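Local structure of Polyphosphate:AMP phosphotransferase (3CZP) at residues 27-32 with 64-69; 87-92 with 400-405; 260-265 with 467-472; 369-374 with 387-392. The protein uses inorganic polyphosphate as phosphate donor to convert AMP to ADP, and less efficiently GMP to GDP, as a magnesium-dependent homodimeric family-2 polyphosphate kinase. All coordinates share one frame; numbering follows the deposited sequence.

Interaction 1. Residues 27-32 with 64-69; sequences EALLEA and NEWMDP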
loop_
_atom_site.group_PDB
_atom_site.type_symbol
_atom_site.label_atom_id
_atom_site.label_comp_id
_atom_site.label_asym_id
_atom_site.label_seq_id
_atom_site.Cartn_x
_atom_site.Cartn_y
_atom_site.Cartn_z
ATOM N N GLU A 27 -31.307 0.676 -12.194
ATOM C CA GLU A 27 -31.078 -0.676 -12.669
ATOM C C GLU A 27 -29.957 -0.715 -13.763
ATOM O O GLU A 27 -29.066 -1.550 -13.693
ATOM C CB GLU A 27 -32.374 -1.320 -13.139
ATOM C CG GLU A 27 -32.512 -2.714 -12.645
ATOM C CD GLU A 27 -32.680 -2.863 -11.080
ATOM O OE1 GLU A 27 -32.285 -3.942 -10.611
ATOM O OE2 GLU A 27 -33.209 -1.966 -10.333
ATOM N N ALA A 28 -30.012 0.196 -14.740
ATOM C CA ALA A 28 -29.005 0.316 -15.783
ATOM C C ALA A 28 -27.627 0.667 -15.189
ATOM O O ALA A 28 -26.632 0.112 -15.629
ATOM C CB ALA A 28 -29.395 1.367 -16.855
ATOM N N LEU A 29 -27.574 1.528 -14.160
ATOM C CA LEU A 29 -26.290 1.800 -13.497
ATOM C C LEU A 29 -25.684 0.562 -12.833
ATOM O O LEU A 29 -24.509 0.192 -13.073
ATOM C CB LEU A 29 -26.377 2.983 -12.503
ATOM C CG LEU A 29 -26.438 4.378 -13.140
ATOM C CD1 LEU A 29 -26.951 5.508 -12.100
ATOM C CD2 LEU A 29 -25.110 4.786 -13.732
ATOM N N LEU A 30 -26.504 -0.117 -12.056
ATOM C CA LEU A 30 -26.096 -1.309 -11.394
ATOM C C LEU A 30 -25.564 -2.349 -12.372
ATOM O O LEU A 30 -24.520 -2.985 -12.116
ATOM C CB LEU A 30 -27.233 -1.869 -10.557
ATOM C CG LEU A 30 -27.575 -1.321 -9.189
ATOM C CD1 LEU A 30 -28.842 -2.097 -8.692
ATOM C CD2 LEU A 30 -26.398 -1.412 -8.244
ATOM N N GLU A 31 -26.237 -2.509 -13.509
ATOM C CA GLU A 31 -25.753 -3.409 -14.558
ATOM C C GLU A 31 -24.431 -3.006 -15.224
ATOM O O GLU A 31 -23.630 -3.889 -15.629
ATOM C CB GLU A 31 -26.853 -3.598 -15.633
ATOM C CG GLU A 31 -28.023 -4.445 -15.126
ATOM C CD GLU A 31 -27.632 -5.932 -14.926
ATOM O OE1 GLU A 31 -27.395 -6.607 -15.953
ATOM O OE2 GLU A 31 -27.547 -6.420 -13.762
ATOM N N ALA A 32 -24.252 -1.694 -15.449
ATOM C CA ALA A 32 -23.054 -1.136 -16.028
ATOM C C ALA A 32 -21.920 -1.328 -15.014
ATOM O O ALA A 32 -20.847 -1.713 -15.359
ATOM C CB ALA A 32 -23.248 0.381 -16.354
ATOM N N ASN A 64 -24.481 6.416 -4.397
ATOM C CA ASN A 64 -24.146 5.247 -3.557
ATOM C C ASN A 64 -25.344 4.532 -3.005
ATOM O O ASN A 64 -25.200 3.518 -2.320
ATOM C CB ASN A 64 -23.220 5.706 -2.456
ATOM C CG ASN A 64 -21.783 5.838 -2.933
ATOM O OD1 ASN A 64 -21.061 4.842 -2.915
ATOM N ND2 ASN A 64 -21.356 7.075 -3.390
ATOM N N GLU A 65 -26.534 5.061 -3.306
ATOM C CA GLU A 65 -27.798 4.374 -3.053
ATOM C C GLU A 65 -28.284 3.739 -4.314
ATOM O O GLU A 65 -28.706 2.605 -4.304
ATOM C CB GLU A 65 -28.854 5.341 -2.524
ATOM C CG GLU A 65 -30.146 4.598 -2.170
ATOM C CD GLU A 65 -31.167 5.523 -1.521
ATOM O OE1 GLU A 65 -30.716 6.592 -1.059
ATOM O OE2 GLU A 65 -32.379 5.135 -1.496
ATOM N N TRP A 66 -28.122 4.444 -5.421
ATOM C CA TRP A 66 -28.470 3.932 -6.747
ATOM C C TRP A 66 -27.564 2.811 -7.188
ATOM O O TRP A 66 -28.031 1.826 -7.764
ATOM C CB TRP A 66 -28.388 5.054 -7.785
ATOM C CG TRP A 66 -29.497 6.097 -7.630
ATOM C CD1 TRP A 66 -30.547 6.047 -6.791
ATOM C CD2 TRP A 66 -29.607 7.328 -8.346
ATOM N NE1 TRP A 66 -31.341 7.156 -6.942
ATOM C CE2 TRP A 66 -30.776 7.978 -7.883
ATOM C CE3 TRP A 66 -28.833 7.951 -9.332
ATOM C CZ2 TRP A 66 -31.208 9.215 -8.395
ATOM C CZ3 TRP A 66 -29.256 9.179 -9.834
ATOM C CH2 TRP A 66 -30.432 9.808 -9.355
HETATM N N MSE A 67 -26.259 3.006 -6.960
HETATM C CA MSE A 67 -25.244 2.070 -7.371
HETATM C C MSE A 67 -24.838 1.239 -6.186
HETATM O O MSE A 67 -25.382 1.370 -5.088
HETATM C CB MSE A 67 -24.052 2.804 -8.021
HETATM C CG MSE A 67 -24.505 3.688 -9.170
HETATM SE SE MSE A 67 -23.006 4.670 -9.902
HETATM C CE MSE A 67 -22.388 3.264 -10.972
ATOM N N ASP A 68 -23.926 0.305 -6.398
ATOM C CA ASP A 68 -23.466 -0.572 -5.322
ATOM C C ASP A 68 -22.236 0.088 -4.671
ATOM O O ASP A 68 -21.172 0.167 -5.255
ATOM C CB ASP A 68 -23.115 -1.964 -5.912
ATOM C CG ASP A 68 -22.940 -3.060 -4.861
ATOM O OD1 ASP A 68 -22.584 -2.793 -3.712
ATOM O OD2 ASP A 68 -23.034 -4.262 -5.207
ATOM N N PRO A 69 -22.367 0.542 -3.424
ATOM C CA PRO A 69 -21.227 1.157 -2.791
ATOM C C PRO A 69 -20.055 0.201 -2.524
ATOM O O PRO A 69 -18.947 0.663 -2.252
ATOM C CB PRO A 69 -21.803 1.640 -1.463
ATOM C CG PRO A 69 -22.951 0.707 -1.163
ATOM C CD PRO A 69 -23.524 0.412 -2.508
#
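Leu30 and Leu29, neighbours on helix 15-39, pack against the chain where helix 56-66 ends, and they do so in different ways. Leu30 meets backbone: its CG lies 3.5 Å from Trp66 O, and its CD2 branch reaches Asp68 N at 3.5 Å, with Asp68 CB beyond it. With chi1 at -80°, CG sits beside the backbone N and anti to the carbonyl carbon, which carries the branches over the peptides that follow Trp66. Leu29 meets side chains instead. Its CB touches CG of Met67, a selenomethionine, at 3.9 Å, while CD1 comes obliquely to the indole of Trp66, 4.1 Å from CE3. The chain of Met67 is bent at chi3 (82°), and its CE ends 4.2 Å from Leu29 CD2. Met67 is also the first residue to leave helical backbone angles, and the backbones come closest here, Leu30 CA to Met67 CA 5.3 Å. In the parallel five-stranded P-loop-type sheet domain of the N-terminal PPK2 unit, this turn leads from helix 56-66 into strand 72-76. Around the contact, Gln33 OE1 accepts from Asp68 N, Arg26 NH1 donates to Glu65 O, and Arg70 pairs with the Asp68 carboxylate. Leu230 of helix 218-238 packs on Leu29. On the same helix 15-39, Glu27 forms a salt bridge with Arg432 of the second subunit, and Leu30 itself packs on that arginine.

Interaction 2. Residues 87-92 with 400-405; sequences RPPQWR and SEYGII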
loop_
_atom_site.group_PDB
_atom_site.type_symbol
_atom_site.label_atom_id
_atom_site.label_comp_id
_atom_site.label_asym_id
_atom_site.label_seq_id
_atom_site.Cartn_x
_atom_site.Cartn_y
_atom_site.Cartn_z
ATOM N N ARG A 87 5.846 13.886 1.043
ATOM C CA ARG A 87 6.061 13.450 -0.322
ATOM C C ARG A 87 5.515 14.503 -1.328
ATOM O O ARG A 87 4.732 15.361 -0.954
ATOM C CB ARG A 87 5.389 12.096 -0.505
ATOM C CG ARG A 87 6.164 10.962 0.175
ATOM C CD ARG A 87 5.487 9.638 0.062
ATOM N NE ARG A 87 6.253 8.575 0.663
ATOM C CZ ARG A 87 6.369 8.347 1.967
ATOM N NH1 ARG A 87 5.819 9.148 2.845
ATOM N NH2 ARG A 87 7.146 7.371 2.371
ATOM N N PRO A 88 5.912 14.424 -2.613
ATOM C CA PRO A 88 5.386 15.418 -3.544
ATOM C C PRO A 88 3.856 15.414 -3.608
ATOM O O PRO A 88 3.253 14.382 -3.313
ATOM C CB PRO A 88 6.007 15.028 -4.866
ATOM C CG PRO A 88 7.232 14.157 -4.474
ATOM C CD PRO A 88 6.861 13.486 -3.256
ATOM N N PRO A 89 3.248 16.602 -3.783
ATOM C CA PRO A 89 1.795 16.751 -3.728
ATOM C C PRO A 89 0.985 15.747 -4.526
ATOM O O PRO A 89 -0.119 15.439 -4.107
ATOM C CB PRO A 89 1.537 18.177 -4.271
ATOM C CG PRO A 89 2.849 18.769 -4.555
ATOM C CD PRO A 89 3.889 17.932 -3.867
ATOM N N GLN A 90 1.498 15.310 -5.661
ATOM C CA GLN A 90 0.797 14.381 -6.547
ATOM C C GLN A 90 0.671 12.923 -5.974
ATOM O O GLN A 90 -0.293 12.195 -6.287
ATOM C CB GLN A 90 1.514 14.335 -7.915
ATOM C CG GLN A 90 0.555 13.893 -9.059
ATOM C CD GLN A 90 1.122 14.065 -10.452
ATOM O OE1 GLN A 90 1.799 13.175 -10.934
ATOM N NE2 GLN A 90 0.767 15.181 -11.145
ATOM N N TRP A 91 1.619 12.537 -5.123
ATOM C CA TRP A 91 1.703 11.189 -4.565
ATOM C C TRP A 91 0.398 10.734 -3.924
ATOM O O TRP A 91 -0.023 9.603 -4.082
ATOM C CB TRP A 91 2.852 11.164 -3.556
ATOM C CG TRP A 91 3.132 9.815 -2.954
ATOM C CD1 TRP A 91 3.947 8.820 -3.468
ATOM C CD2 TRP A 91 2.655 9.341 -1.704
ATOM N NE1 TRP A 91 3.953 7.749 -2.613
ATOM C CE2 TRP A 91 3.180 8.047 -1.519
ATOM C CE3 TRP A 91 1.909 9.912 -0.686
ATOM C CZ2 TRP A 91 2.927 7.306 -0.366
ATOM C CZ3 TRP A 91 1.632 9.177 0.434
ATOM C CH2 TRP A 91 2.135 7.892 0.599
ATOM N N ARG A 92 -0.219 11.596 -3.144
ATOM C CA ARG A 92 -1.404 11.219 -2.431
ATOM C C ARG A 92 -2.576 10.885 -3.322
ATOM O O ARG A 92 -3.486 10.131 -2.908
ATOM C CB ARG A 92 -1.837 12.342 -1.541
ATOM C CG ARG A 92 -2.309 13.525 -2.270
ATOM C CD ARG A 92 -2.672 14.637 -1.266
ATOM N NE ARG A 92 -1.435 15.271 -0.840
ATOM C CZ ARG A 92 -1.365 16.341 -0.060
ATOM N NH1 ARG A 92 -2.468 16.920 0.412
ATOM N NH2 ARG A 92 -0.181 16.858 0.205
ATOM N N SER A 400 11.519 16.915 -8.711
ATOM C CA SER A 400 12.458 18.047 -8.580
ATOM C C SER A 400 11.834 19.236 -7.846
ATOM O O SER A 400 12.450 19.843 -6.970
ATOM C CB SER A 400 12.906 18.500 -9.973
ATOM O OG SER A 400 13.917 19.488 -9.912
ATOM N N GLU A 401 10.614 19.572 -8.245
ATOM C CA GLU A 401 9.896 20.711 -7.703
ATOM C C GLU A 401 9.658 20.598 -6.208
ATOM O O GLU A 401 9.612 21.597 -5.498
ATOM C CB GLU A 401 8.582 20.901 -8.463
ATOM C CG GLU A 401 8.837 21.580 -9.813
ATOM C CD GLU A 401 7.594 22.064 -10.584
ATOM O OE1 GLU A 401 6.422 21.744 -10.235
ATOM O OE2 GLU A 401 7.857 22.773 -11.587
ATOM N N TYR A 402 9.511 19.376 -5.721
ATOM C CA TYR A 402 9.330 19.137 -4.304
ATOM C C TYR A 402 10.689 19.121 -3.572
ATOM O O TYR A 402 10.735 19.153 -2.371
ATOM C CB TYR A 402 8.522 17.823 -4.101
ATOM C CG TYR A 402 8.124 17.617 -2.665
ATOM C CD1 TYR A 402 7.131 18.372 -2.085
ATOM C CD2 TYR A 402 8.782 16.705 -1.883
ATOM C CE1 TYR A 402 6.803 18.184 -0.800
ATOM C CE2 TYR A 402 8.474 16.552 -0.579
ATOM C CZ TYR A 402 7.466 17.269 -0.042
ATOM O OH TYR A 402 7.158 17.106 1.312
ATOM N N GLY A 403 11.808 19.113 -4.303
ATOM C CA GLY A 403 13.170 19.144 -3.686
ATOM C C GLY A 403 13.874 17.778 -3.724
ATOM O O GLY A 403 14.905 17.575 -3.100
ATOM N N ILE A 404 13.313 16.823 -4.460
ATOM C CA ILE A 404 13.952 15.528 -4.643
ATOM C C ILE A 404 15.061 15.693 -5.649
ATOM O O ILE A 404 14.881 16.266 -6.714
ATOM C CB ILE A 404 12.956 14.413 -5.087
ATOM C CG1 ILE A 404 11.754 14.376 -4.102
ATOM C CG2 ILE A 404 13.677 13.092 -5.234
ATOM C CD1 ILE A 404 10.823 13.153 -4.204
ATOM N N ILE A 405 16.227 15.186 -5.264
ATOM C CA ILE A 405 17.420 15.146 -6.095
ATOM C C ILE A 405 17.411 13.904 -6.947
ATOM O O ILE A 405 17.504 12.819 -6.448
ATOM C CB ILE A 405 18.676 15.182 -5.208
ATOM C CG1 ILE A 405 18.636 16.413 -4.280
ATOM C CG2 ILE A 405 19.990 15.184 -6.055
ATOM C CD1 ILE A 405 19.703 16.375 -3.231
#
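One face of the Tyr402 ring is laid against the backbone of Arg87 and Pro88: Pro88 N stands 3.7 Å above the ring plane, over its centre, and Arg87 C lies nearer the rim. The same face receives a CH-pi contact from Pro88 CA, 3.9 Å from the ring centroid and 21° off its normal, whereas Pro89 CD approaches obliquely. The contact joins the two fused PPK2 domains. On the N-terminal side is a type I beta turn from Pro88 to Trp91, closed by Trp91 N to Pro88 O; on the C-terminal side helix 382-402 ends in a Schellman motif at Gly403, whose positive phi (104°) turns the chain toward strand 404-412. Tyr402 points its ring across the interface with CG anti to the backbone N (chi1 -172°), and its OH is hydrogen-bonded to Leu85 O, which fixes the far end of the ring. Arg357 adds a cation-pi contact. A second flat group, the Trp91 indole, has Arg87 CD 3.2 Å above its plane, over the centre, and Glu83 O accepts from Arg87 NH1. Next to Tyr402, the Pro88 ring crosses Ile404 at about a right angle, with Pro88 CG 3.7 Å from Ile404 CD1.

Interaction 3. Residues 260-265 with 467-472; sequences GLLDSL and WTLVEA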
loop_
_atom_site.group_PDB
_atom_site.type_symbol
_atom_site.label_atom_id
_atom_site.label_comp_id
_atom_site.label_asym_id
_atom_site.label_seq_id
_atom_site.Cartn_x
_atom_site.Cartn_y
_atom_site.Cartn_z
ATOM N N GLY A 260 25.095 8.410 -31.874
ATOM C CA GLY A 260 26.356 9.158 -31.718
ATOM C C GLY A 260 26.663 9.611 -30.291
ATOM O O GLY A 260 27.814 9.908 -29.984
ATOM N N LEU A 261 25.635 9.673 -29.429
ATOM C CA LEU A 261 25.811 9.959 -27.993
ATOM C C LEU A 261 26.513 8.785 -27.299
ATOM O O LEU A 261 27.283 8.982 -26.357
ATOM C CB LEU A 261 24.460 10.207 -27.278
ATOM C CG LEU A 261 23.419 11.246 -27.760
ATOM C CD1 LEU A 261 22.044 11.082 -27.024
ATOM C CD2 LEU A 261 23.936 12.713 -27.678
ATOM N N LEU A 262 26.221 7.571 -27.775
ATOM C CA LEU A 262 26.797 6.343 -27.239
ATOM C C LEU A 262 28.063 5.940 -27.985
ATOM O O LEU A 262 29.022 5.469 -27.367
ATOM C CB LEU A 262 25.775 5.190 -27.302
ATOM C CG LEU A 262 24.477 5.308 -26.402
ATOM C CD1 LEU A 262 23.661 4.000 -26.652
ATOM C CD2 LEU A 262 24.817 5.423 -24.812
ATOM N N ASP A 263 28.071 6.148 -29.297
ATOM C CA ASP A 263 29.237 5.836 -30.115
ATOM C C ASP A 263 30.414 6.750 -29.783
ATOM O O ASP A 263 31.572 6.385 -29.997
ATOM C CB ASP A 263 28.893 5.941 -31.602
ATOM C CG ASP A 263 27.987 4.820 -32.071
ATOM O OD1 ASP A 263 28.148 3.680 -31.585
ATOM O OD2 ASP A 263 27.112 5.078 -32.924
ATOM N N SER A 264 30.117 7.936 -29.262
ATOM C CA SER A 264 31.161 8.902 -28.912
ATOM C C SER A 264 31.777 8.733 -27.513
ATOM O O SER A 264 32.752 9.407 -27.190
ATOM C CB SER A 264 30.685 10.340 -29.113
ATOM O OG SER A 264 29.910 10.798 -28.019
ATOM N N LEU A 265 31.250 7.841 -26.680
ATOM C CA LEU A 265 31.911 7.564 -25.390
ATOM C C LEU A 265 33.278 6.941 -25.555
ATOM O O LEU A 265 33.502 6.132 -26.459
ATOM C CB LEU A 265 31.103 6.606 -24.523
ATOM C CG LEU A 265 29.829 7.199 -23.957
ATOM C CD1 LEU A 265 29.023 6.081 -23.330
ATOM C CD2 LEU A 265 30.217 8.260 -22.952
ATOM N N TRP A 467 20.735 12.819 -17.813
ATOM C CA TRP A 467 21.327 11.493 -17.852
ATOM C C TRP A 467 22.863 11.529 -17.739
ATOM O O TRP A 467 23.490 12.323 -18.394
ATOM C CB TRP A 467 20.968 10.817 -19.155
ATOM C CG TRP A 467 19.689 10.110 -19.065
ATOM C CD1 TRP A 467 18.512 10.548 -19.513
ATOM C CD2 TRP A 467 19.462 8.821 -18.479
ATOM N NE1 TRP A 467 17.550 9.639 -19.268
ATOM C CE2 TRP A 467 18.086 8.561 -18.614
ATOM C CE3 TRP A 467 20.290 7.862 -17.861
ATOM C CZ2 TRP A 467 17.486 7.387 -18.147
ATOM C CZ3 TRP A 467 19.708 6.700 -17.376
ATOM C CH2 TRP A 467 18.315 6.447 -17.542
ATOM N N THR A 468 23.438 10.615 -16.946
ATOM C CA THR A 468 24.887 10.426 -16.849
ATOM C C THR A 468 25.212 9.122 -17.468
ATOM O O THR A 468 24.739 8.105 -17.017
ATOM C CB THR A 468 25.376 10.373 -15.379
ATOM O OG1 THR A 468 24.859 11.506 -14.691
ATOM C CG2 THR A 468 26.963 10.328 -15.270
ATOM N N LEU A 469 25.994 9.178 -18.538
ATOM C CA LEU A 469 26.466 8.001 -19.191
ATOM C C LEU A 469 27.768 7.568 -18.483
ATOM O O LEU A 469 28.751 8.317 -18.453
ATOM C CB LEU A 469 26.663 8.267 -20.714
ATOM C CG LEU A 469 25.478 8.913 -21.458
ATOM C CD1 LEU A 469 25.858 9.400 -22.856
ATOM C CD2 LEU A 469 24.208 8.010 -21.496
ATOM N N VAL A 470 27.757 6.365 -17.910
ATOM C CA VAL A 470 28.912 5.848 -17.194
ATOM C C VAL A 470 29.672 4.870 -18.099
ATOM O O VAL A 470 29.117 3.906 -18.570
ATOM C CB VAL A 470 28.485 5.190 -15.861
ATOM C CG1 VAL A 470 29.724 4.726 -15.068
ATOM C CG2 VAL A 470 27.613 6.160 -15.026
ATOM N N GLU A 471 30.917 5.176 -18.392
ATOM C CA GLU A 471 31.810 4.290 -19.179
ATOM C C GLU A 471 32.166 3.148 -18.235
ATOM O O GLU A 471 32.905 3.345 -17.269
ATOM C CB GLU A 471 33.077 5.029 -19.612
ATOM C CG GLU A 471 32.886 6.225 -20.548
ATOM C CD GLU A 471 32.466 7.518 -19.834
ATOM O OE1 GLU A 471 32.175 7.519 -18.617
ATOM O OE2 GLU A 471 32.410 8.534 -20.529
ATOM N N ALA A 472 31.592 1.974 -18.466
ATOM C CA ALA A 472 31.527 0.934 -17.421
ATOM C C ALA A 472 32.348 -0.316 -17.688
ATOM O O ALA A 472 32.363 -1.236 -16.873
ATOM C CB ALA A 472 30.051 0.578 -17.154
#
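Leu265 and Leu469 each bury 73 Å² in this contact, and Glu471 a further 39 Å². Leu265 follows the short helix 260-263 and reaches the strand with both branches. CD1 meets Leu469 CB at 4.1 Å, the two side chains crossing at about a right angle. CD2 lies against the carboxylate end of Glu471, 3.3 Å from OE2 and 3.9 Å from CD, a van der Waals approach of a methyl to an acid group with no hydrogen bond across the segments. Glu471 comes within range because its chain is bent at chi2 (81°), which brings the carboxylate back over Leu265. Its other oxygen, OE1, is in a salt bridge with Lys481 of helix 475-496, and this partner probably favours the charged form of the acid despite its burial. Strand 467-471 is one of the two outermost strands, within this chain, of the parallel sheet of the C-terminal PPK2 domain, whose strand order of 2-3-1-4-5 fits the P-loop NTPase clan; its inner neighbour is strand 404-412, and Leu265 also touches Ala412 there. The short helix 260-263 and the residues after it, which precede helix 273-292 in the chain, therefore pack beside this edge strand. Leu469, pointing toward the short helix, meets it with both methyls: CD2 stands 4.2 Å from Leu262 CD2, and CD1 is 3.8 Å from the carbonyl oxygen of Leu261. Helix 446-460 adds apolar contacts, Val450 and Val453 packing on Leu262 and Val457 on Leu261.

Interaction 4. Residues 369-374 with 387-392; sequences GRVLVE and RAYGEI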
loop_
_atom_site.group_PDB
_atom_site.type_symbol
_atom_site.label_atom_id
_atom_site.label_comp_id
_atom_site.label_asym_id
_atom_site.label_seq_id
_atom_site.Cartn_x
_atom_site.Cartn_y
_atom_site.Cartn_z
ATOM N N GLY A 369 12.162 1.444 -18.197
ATOM C CA GLY A 369 11.857 0.149 -18.810
ATOM C C GLY A 369 10.886 0.251 -19.977
ATOM O O GLY A 369 11.049 -0.427 -20.972
ATOM N N ARG A 370 9.880 1.118 -19.845
ATOM C CA ARG A 370 8.895 1.347 -20.893
ATOM C C ARG A 370 9.520 1.722 -22.243
ATOM O O ARG A 370 9.081 1.213 -23.309
ATOM C CB ARG A 370 7.842 2.401 -20.494
ATOM C CG ARG A 370 6.883 2.661 -21.647
ATOM C CD ARG A 370 5.484 2.986 -21.234
ATOM N NE ARG A 370 4.770 1.781 -20.792
ATOM C CZ ARG A 370 3.500 1.803 -20.419
ATOM N NH1 ARG A 370 2.811 2.949 -20.419
ATOM N NH2 ARG A 370 2.933 0.690 -20.003
ATOM N N VAL A 371 10.548 2.589 -22.205
ATOM C CA VAL A 371 11.222 3.057 -23.433
ATOM C C VAL A 371 12.512 2.284 -23.745
ATOM O O VAL A 371 13.223 2.603 -24.689
ATOM C CB VAL A 371 11.530 4.557 -23.376
ATOM C CG1 VAL A 371 10.221 5.324 -23.138
ATOM C CG2 VAL A 371 12.621 4.834 -22.317
ATOM N N LEU A 372 12.773 1.242 -22.956
ATOM C CA LEU A 372 13.878 0.329 -23.211
ATOM C C LEU A 372 13.301 -1.046 -23.479
ATOM O O LEU A 372 12.805 -1.286 -24.571
ATOM C CB LEU A 372 14.872 0.366 -22.047
ATOM C CG LEU A 372 15.642 1.690 -21.822
ATOM C CD1 LEU A 372 16.411 1.549 -20.489
ATOM C CD2 LEU A 372 16.589 2.109 -23.009
ATOM N N VAL A 373 13.315 -1.958 -22.512
ATOM C CA VAL A 373 12.803 -3.331 -22.766
ATOM C C VAL A 373 11.363 -3.484 -23.319
ATOM O O VAL A 373 11.117 -4.360 -24.131
ATOM C CB VAL A 373 12.991 -4.248 -21.511
ATOM C CG1 VAL A 373 12.236 -3.700 -20.267
ATOM C CG2 VAL A 373 12.614 -5.696 -21.840
ATOM N N GLU A 374 10.405 -2.659 -22.890
ATOM C CA GLU A 374 9.048 -2.766 -23.421
ATOM C C GLU A 374 8.987 -2.397 -24.901
ATOM O O GLU A 374 8.293 -3.050 -25.654
ATOM C CB GLU A 374 8.067 -1.889 -22.642
ATOM C CG GLU A 374 7.911 -2.295 -21.183
ATOM C CD GLU A 374 6.763 -1.572 -20.436
ATOM O OE1 GLU A 374 5.979 -0.802 -21.015
ATOM O OE2 GLU A 374 6.651 -1.813 -19.235
ATOM N N ARG A 387 4.685 8.359 -25.968
ATOM C CA ARG A 387 4.145 9.301 -24.985
ATOM C C ARG A 387 4.850 9.210 -23.641
ATOM O O ARG A 387 4.758 10.131 -22.846
ATOM C CB ARG A 387 2.631 9.141 -24.835
ATOM C CG ARG A 387 2.128 7.809 -24.298
ATOM C CD ARG A 387 0.615 7.744 -24.215
ATOM N NE ARG A 387 0.223 6.383 -23.856
ATOM C CZ ARG A 387 0.088 5.899 -22.621
ATOM N NH1 ARG A 387 0.314 6.644 -21.564
ATOM N NH2 ARG A 387 -0.246 4.625 -22.454
ATOM N N ALA A 388 5.570 8.121 -23.397
ATOM C CA ALA A 388 6.279 7.899 -22.112
ATOM C C ALA A 388 7.394 8.911 -21.778
ATOM O O ALA A 388 7.602 9.233 -20.608
ATOM C CB ALA A 388 6.836 6.480 -22.012
ATOM N N TYR A 389 8.095 9.389 -22.801
ATOM C CA TYR A 389 9.178 10.345 -22.605
ATOM C C TYR A 389 8.674 11.602 -21.906
ATOM O O TYR A 389 9.243 12.042 -20.907
ATOM C CB TYR A 389 9.820 10.711 -23.945
ATOM C CG TYR A 389 10.382 9.526 -24.699
ATOM C CD1 TYR A 389 11.512 8.861 -24.242
ATOM C CD2 TYR A 389 9.783 9.074 -25.867
ATOM C CE1 TYR A 389 12.029 7.778 -24.927
ATOM C CE2 TYR A 389 10.293 7.992 -26.559
ATOM C CZ TYR A 389 11.416 7.349 -26.085
ATOM O OH TYR A 389 11.926 6.270 -26.771
ATOM N N GLY A 390 7.601 12.176 -22.440
ATOM C CA GLY A 390 6.995 13.400 -21.859
ATOM C C GLY A 390 6.418 13.175 -20.496
ATOM O O GLY A 390 6.563 13.985 -19.593
ATOM N N GLU A 391 5.695 12.077 -20.369
ATOM C CA GLU A 391 5.242 11.563 -19.062
ATOM C C GLU A 391 6.371 11.422 -18.017
ATOM O O GLU A 391 6.224 11.816 -16.855
ATOM C CB GLU A 391 4.536 10.217 -19.284
ATOM C CG GLU A 391 3.208 10.403 -19.926
ATOM C CD GLU A 391 2.508 9.148 -20.345
ATOM O OE1 GLU A 391 3.083 8.037 -20.272
ATOM O OE2 GLU A 391 1.328 9.318 -20.721
ATOM N N ILE A 392 7.494 10.847 -18.434
ATOM C CA ILE A 392 8.626 10.652 -17.531
ATOM C C ILE A 392 9.183 11.993 -17.063
ATOM O O ILE A 392 9.476 12.184 -15.883
ATOM C CB ILE A 392 9.750 9.842 -18.200
ATOM C CG1 ILE A 392 9.369 8.362 -18.273
ATOM C CG2 ILE A 392 11.058 10.024 -17.447
ATOM C CD1 ILE A 392 10.273 7.542 -19.168
HETATM O O HOH W 1 3.468 5.446 -21.621
HETATM O O HOH W 2 14.091 4.984 -25.654
#
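Two helices of the C-terminal PPK2 domain, 370-377 and 382-402, pack here in an inclined, roughly antiparallel pair, with short-segment axes 10.8 Å apart at closest approach and 139° between their directions. Val371 carries the apolar part: its CG1 lies over one face of the Tyr389 ring, a CH-pi contact 3.9 Å from the centroid and 26° off the normal, and the same methyl touches Ala388 CB at 3.7 Å. Arg370 CD also rests on Ala388 CB. A wider pi-type turn spans residues 370-374, Gly369 O accepting from both Leu372 N and Glu374 N, which reach it from opposite faces of its plane. A water donates to Val371 O and accepts from Tyr389 OH, lying in the ring plane at its edge. Further out, Arg370 NE donates to Glu374 OE1 at 2.9 Å in a nearly straight bond (169°), whereas Arg387 NH1 uses the syn lone pair of Glu391 OE2. The guanidinium groups of Arg370 and Arg387, NH1 to NH2 4.0 Å, have planes not far from perpendicular, and both form salt bridges with Glu145 OE2, which brings the first PPK2 domain's chain to this site. A second water accepts from Arg370 NH1 and donates to Glu391 OE1.

Interaction 1 lies in the first PPK2 domain and interactions 3 and 4 belong to the C-terminal half, where the second PPK2 domain lies, while interaction 2 joins the two. Interactions 1 and 3 are furthest apart, about 56 Å between centres and on opposite sides of the chain's centre. Interactions 2 and 4 share helix 382-402, their nearest atoms about 8 Å apart; Arg387 and Arg370 of interaction 4 reach Glu145 of the first domain, so both contacts bear on the domain interface. Interactions 2 and 3 reach neighbouring strands of one sheet, 404-412 and 467-471. Interaction 1 borders the second subunit, in keeping with the suggested dimerization role of the seemingly inactive N-terminal domain.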